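Local coordinates for disulfide isomerase DsbG N-terminal domain-containing protein (Helicobacter pylori, PDB 3TDG) that probably works as a periplasmic thiol-disulfide oxidoreductase of the DsbG type, with reductase activity carried by a thioredoxin-fold domain, at residues S190-A195 and Q231-D236; V154-C159 and G184-N189. All blocks are in the same frame, centred on the assembly; numbering follows the deposited sequence.

Contact 1. Residues S190-A195 and Q231-D236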
# COMPACT_ATOMS: atom_id res chain seq x y z
N SER A 190 -15.53 3.72 31.03
CA SER A 190 -16.29 3.22 29.87
C SER A 190 -16.20 1.68 29.83
O SER A 190 -17.22 0.99 29.83
CB SER A 190 -15.72 3.80 28.56
OG SER A 190 -15.86 5.21 28.50
N ALA A 191 -14.97 1.17 29.83
CA ALA A 191 -14.72 -0.27 29.80
C ALA A 191 -15.43 -0.99 30.96
O ALA A 191 -16.10 -2.01 30.78
CB ALA A 191 -13.21 -0.55 29.81
N LYS A 192 -15.32 -0.41 32.15
CA LYS A 192 -15.95 -0.97 33.34
C LYS A 192 -17.46 -0.98 33.24
O LYS A 192 -18.11 -1.97 33.56
CB LYS A 192 -15.48 -0.17 34.57
CG LYS A 192 -15.99 -0.69 35.88
CD LYS A 192 -15.07 -0.24 37.03
CE LYS A 192 -15.84 -0.27 38.36
NZ LYS A 192 -16.71 -1.50 38.52
N LYS A 193 -18.05 0.13 32.81
CA LYS A 193 -19.48 0.15 32.59
C LYS A 193 -19.91 -0.82 31.48
O LYS A 193 -20.89 -1.53 31.62
CB LYS A 193 -19.96 1.57 32.30
CG LYS A 193 -20.06 2.45 33.56
CD LYS A 193 -20.96 3.66 33.34
CE LYS A 193 -21.07 4.53 34.64
NZ LYS A 193 -22.04 5.65 34.43
N ALA A 194 -19.17 -0.85 30.37
CA ALA A 194 -19.47 -1.83 29.30
C ALA A 194 -19.44 -3.27 29.84
O ALA A 194 -20.33 -4.06 29.53
CB ALA A 194 -18.46 -1.66 28.13
N ALA A 195 -18.45 -3.58 30.68
CA ALA A 195 -18.35 -4.91 31.34
C ALA A 195 -19.56 -5.26 32.19
O ALA A 195 -20.10 -6.36 32.11
CB ALA A 195 -17.04 -5.02 32.18
N GLN A 231 -19.20 -0.69 42.37
CA GLN A 231 -19.51 -2.00 41.79
C GLN A 231 -18.24 -2.82 41.64
O GLN A 231 -17.17 -2.28 41.34
CB GLN A 231 -20.16 -1.83 40.41
CG GLN A 231 -21.12 -0.65 40.27
CD GLN A 231 -22.33 -0.75 41.18
OE1 GLN A 231 -22.84 -1.85 41.43
NE2 GLN A 231 -22.80 0.39 41.67
N LYS A 232 -18.34 -4.12 41.88
CA LYS A 232 -17.24 -5.03 41.57
C LYS A 232 -17.28 -5.37 40.09
O LYS A 232 -18.32 -5.73 39.56
CB LYS A 232 -17.26 -6.28 42.45
CG LYS A 232 -16.52 -6.08 43.78
CD LYS A 232 -16.90 -7.12 44.80
CE LYS A 232 -16.46 -6.68 46.18
NZ LYS A 232 -16.75 -7.73 47.18
N GLU A 233 -16.13 -5.23 39.44
CA GLU A 233 -16.01 -5.37 38.00
C GLU A 233 -15.54 -6.78 37.63
O GLU A 233 -14.45 -7.17 38.04
CB GLU A 233 -15.01 -4.34 37.46
CG GLU A 233 -14.82 -4.40 35.95
CD GLU A 233 -13.50 -3.80 35.52
OE1 GLU A 233 -12.43 -4.36 35.88
OE2 GLU A 233 -13.53 -2.78 34.80
N PRO A 234 -16.36 -7.53 36.87
CA PRO A 234 -15.93 -8.86 36.41
C PRO A 234 -14.75 -8.78 35.42
O PRO A 234 -14.83 -8.08 34.39
CB PRO A 234 -17.20 -9.44 35.75
CG PRO A 234 -18.03 -8.24 35.42
CD PRO A 234 -17.76 -7.24 36.51
N GLU A 235 -13.67 -9.48 35.77
CA GLU A 235 -12.38 -9.38 35.08
C GLU A 235 -12.42 -9.92 33.66
O GLU A 235 -11.90 -9.29 32.73
CB GLU A 235 -11.31 -10.16 35.85
CG GLU A 235 -9.94 -9.51 35.81
CD GLU A 235 -9.76 -8.50 36.94
OE1 GLU A 235 -8.95 -7.56 36.77
OE2 GLU A 235 -10.43 -8.65 37.99
N ASP A 236 -12.99 -11.12 33.53
CA ASP A 236 -13.19 -11.81 32.26
C ASP A 236 -13.91 -10.91 31.25
O ASP A 236 -13.47 -10.76 30.10
CB ASP A 236 -14.01 -13.09 32.48
CG ASP A 236 -15.25 -12.86 33.38
OD1 ASP A 236 -15.21 -12.00 34.30
OD2 ASP A 236 -16.27 -13.56 33.17

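Contact 2. Residues V154-C159 and G184-N189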
# COMPACT_ATOMS: atom_id res chain seq x y z
N VAL A 154 -23.24 1.97 17.84
CA VAL A 154 -22.01 1.84 18.63
C VAL A 154 -22.02 3.00 19.63
O VAL A 154 -22.17 4.16 19.23
CB VAL A 154 -20.76 1.82 17.77
CG1 VAL A 154 -19.49 1.64 18.64
CG2 VAL A 154 -20.85 0.70 16.71
N SER A 155 -21.90 2.67 20.91
CA SER A 155 -22.22 3.59 21.99
C SER A 155 -21.30 3.36 23.21
O SER A 155 -21.04 2.21 23.59
CB SER A 155 -23.68 3.42 22.39
OG SER A 155 -24.05 4.34 23.43
N ASP A 156 -20.83 4.47 23.79
CA ASP A 156 -19.97 4.44 24.97
C ASP A 156 -20.80 4.96 26.15
O ASP A 156 -21.45 5.99 26.05
CB ASP A 156 -18.74 5.32 24.73
CG ASP A 156 -17.68 5.19 25.83
OD1 ASP A 156 -16.60 4.64 25.53
OD2 ASP A 156 -17.92 5.64 26.99
N PRO A 157 -20.81 4.22 27.27
CA PRO A 157 -21.64 4.61 28.41
C PRO A 157 -21.13 5.83 29.22
O PRO A 157 -21.84 6.28 30.12
CB PRO A 157 -21.69 3.34 29.27
CG PRO A 157 -20.52 2.52 28.87
CD PRO A 157 -19.96 3.05 27.57
N MET A 158 -19.93 6.34 28.92
CA MET A 158 -19.40 7.56 29.54
C MET A 158 -19.45 8.77 28.59
O MET A 158 -18.75 9.75 28.78
CB MET A 158 -17.97 7.36 30.06
CG MET A 158 -17.81 6.39 31.27
SD MET A 158 -18.87 6.70 32.71
CE MET A 158 -17.97 8.04 33.52
N CYS A 159 -20.28 8.69 27.56
CA CYS A 159 -20.28 9.72 26.55
C CYS A 159 -21.62 10.44 26.60
O CYS A 159 -22.66 9.81 26.41
CB CYS A 159 -20.02 9.09 25.18
SG CYS A 159 -20.30 10.12 23.73
N GLY A 184 -16.08 0.04 25.39
CA GLY A 184 -15.25 0.67 26.41
C GLY A 184 -14.21 1.55 25.75
O GLY A 184 -13.03 1.32 25.91
N TRP A 185 -14.66 2.58 25.02
CA TRP A 185 -13.81 3.32 24.07
C TRP A 185 -13.14 4.57 24.66
O TRP A 185 -11.98 4.88 24.33
CB TRP A 185 -14.67 3.64 22.83
CG TRP A 185 -14.25 4.72 21.78
CD1 TRP A 185 -14.99 5.82 21.40
CD2 TRP A 185 -13.08 4.73 20.94
NE1 TRP A 185 -14.33 6.53 20.41
CE2 TRP A 185 -13.16 5.89 20.12
CE3 TRP A 185 -11.96 3.90 20.84
CZ2 TRP A 185 -12.17 6.22 19.19
CZ3 TRP A 185 -10.98 4.24 19.92
CH2 TRP A 185 -11.09 5.38 19.11
N LEU A 186 -13.85 5.28 25.53
CA LEU A 186 -13.38 6.61 25.94
C LEU A 186 -12.43 6.63 27.15
O LEU A 186 -11.74 7.62 27.37
CB LEU A 186 -14.54 7.59 26.10
CG LEU A 186 -15.29 7.91 24.79
CD1 LEU A 186 -16.46 8.83 25.07
CD2 LEU A 186 -14.36 8.52 23.74
N GLY A 187 -12.36 5.53 27.89
CA GLY A 187 -11.46 5.42 29.04
C GLY A 187 -11.80 4.24 29.93
O GLY A 187 -12.54 3.35 29.53
N VAL A 188 -11.25 4.23 31.14
CA VAL A 188 -11.38 3.09 32.05
C VAL A 188 -12.82 2.89 32.53
O VAL A 188 -13.32 1.76 32.56
CB VAL A 188 -10.42 3.24 33.27
CG1 VAL A 188 -10.74 2.22 34.36
CG2 VAL A 188 -8.97 3.10 32.82
N ASN A 189 -13.48 3.97 32.91
CA ASN A 189 -14.87 3.90 33.37
C ASN A 189 -15.84 3.40 32.29
O ASN A 189 -16.83 2.73 32.60
CB ASN A 189 -15.31 5.24 33.95
CG ASN A 189 -14.68 5.53 35.32
OD1 ASN A 189 -14.36 4.61 36.08
ND2 ASN A 189 -14.51 6.82 35.63

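Contact 1. Residues S190-A195 and Q231-D236
K192 lies across E233 where helix 188-206 of the thioredoxin-fold domain meets the loop that leads into helix 235-249. The two side chains pass at a slant, flank against flank, and their charged ends do not pair: K192 NZ and E233 OE2 stay 5.1 Å apart. Instead the carboxylate reaches back to the root of the lysine, with OE2 3.3 Å from K192 CB, while E233 CB lies 3.5 Å from K192 NZ. Opposite charges at this spacing may still attract weakly. E233 departs with CG anti to its backbone N (chi1 -180°) and runs on extended, which carries its carboxylate over to the helix; its other oxygen, OE1, is in a salt bridge with R238 on the first turns of helix 235-249. Lysine suits its place because a long aliphatic stem can lie along the glutamate while the ammonium travels on to the loop backbone. There a bend at chi4 (42°) lets K192 NZ donate a hydrogen bond to Q231 O at 3.0 Å, from well above the carbonyl plane. Q231 adds its CB near the ammonium, but its amide turns off to D227 O. One helical turn on, A195 is small enough to let the loop close in: its CB is 4.4 Å from E233 CG. P234, the N-cap residue of helix 235-249, closes the contact with its ring, CG lying 4.3 Å from A195 O.

Contact 2. Residues V154-C159 and G184-N189
D156 OD1 accepts two backbone hydrogen bonds, from W185 N at 2.9 Å and from L186 N at 2.8 Å, and so ties the end of strand 150-155 to the loop before helix 188-206. In this thioredoxin fold the type I beta turn D156-C159 leads into helix 160-167, with C159 at its N-cap; the helix start carries a CxxC pattern, C159 and C162, consistent with a redox site. W185 N comes nearly along the C-O axis of OD1, whereas L186 N arrives on the syn side, 35° out of the carboxylate plane. An aspartate suits this position because its second oxygen works too: OD2 takes M158 N at 2.9 Å through its anti lone pair, making an Asx turn, and also forms a hydrogen bond with S190 OG. With both oxygens engaged, the carboxylate is probably held firmly in its rotation. With chi1 at -172° its CG points away from the backbone N, which swings the carboxylate across to the loop. Around this polar centre the remaining contacts are van der Waals packing. L186 crosses the aspartate at a slant, its CG 3.8 Å from D156 CG, and its branched end supplies a methyl to the cysteine. The W185 ring stacks on F249 of helix 235-249. Farther along, M158, flexible enough to bend at both chi2 and chi3, curls so that its CG, SD and CE lie against N189 CB on the first turn of helix 188-206, with M158 CG 3.8 Å from N189 CB. Beside the CxxC pattern, L186 CD1 rests 3.6 Å from C159 CB.

Overall arrangement
The two contacts lie in the thioredoxin-fold domain, their centres about 11 Å apart, and S190-A195 follows directly on G184-N189 in the chain. Helix 188-206 serves both, its first turn in contact 2 and the next turns in contact 1. The contacts also touch directly: S190 connects them, and K193 packs on P157 and M158. Contact 2 joins the loop and first turn leading into helix 188-206 to the end of strand 150-155 in the mixed sheet and the turn after it, next to the CxxC pattern; contact 1 joins the helix to the entrance of helix 235-249. One helix thus links the probable redox site to the start of helix 235-249.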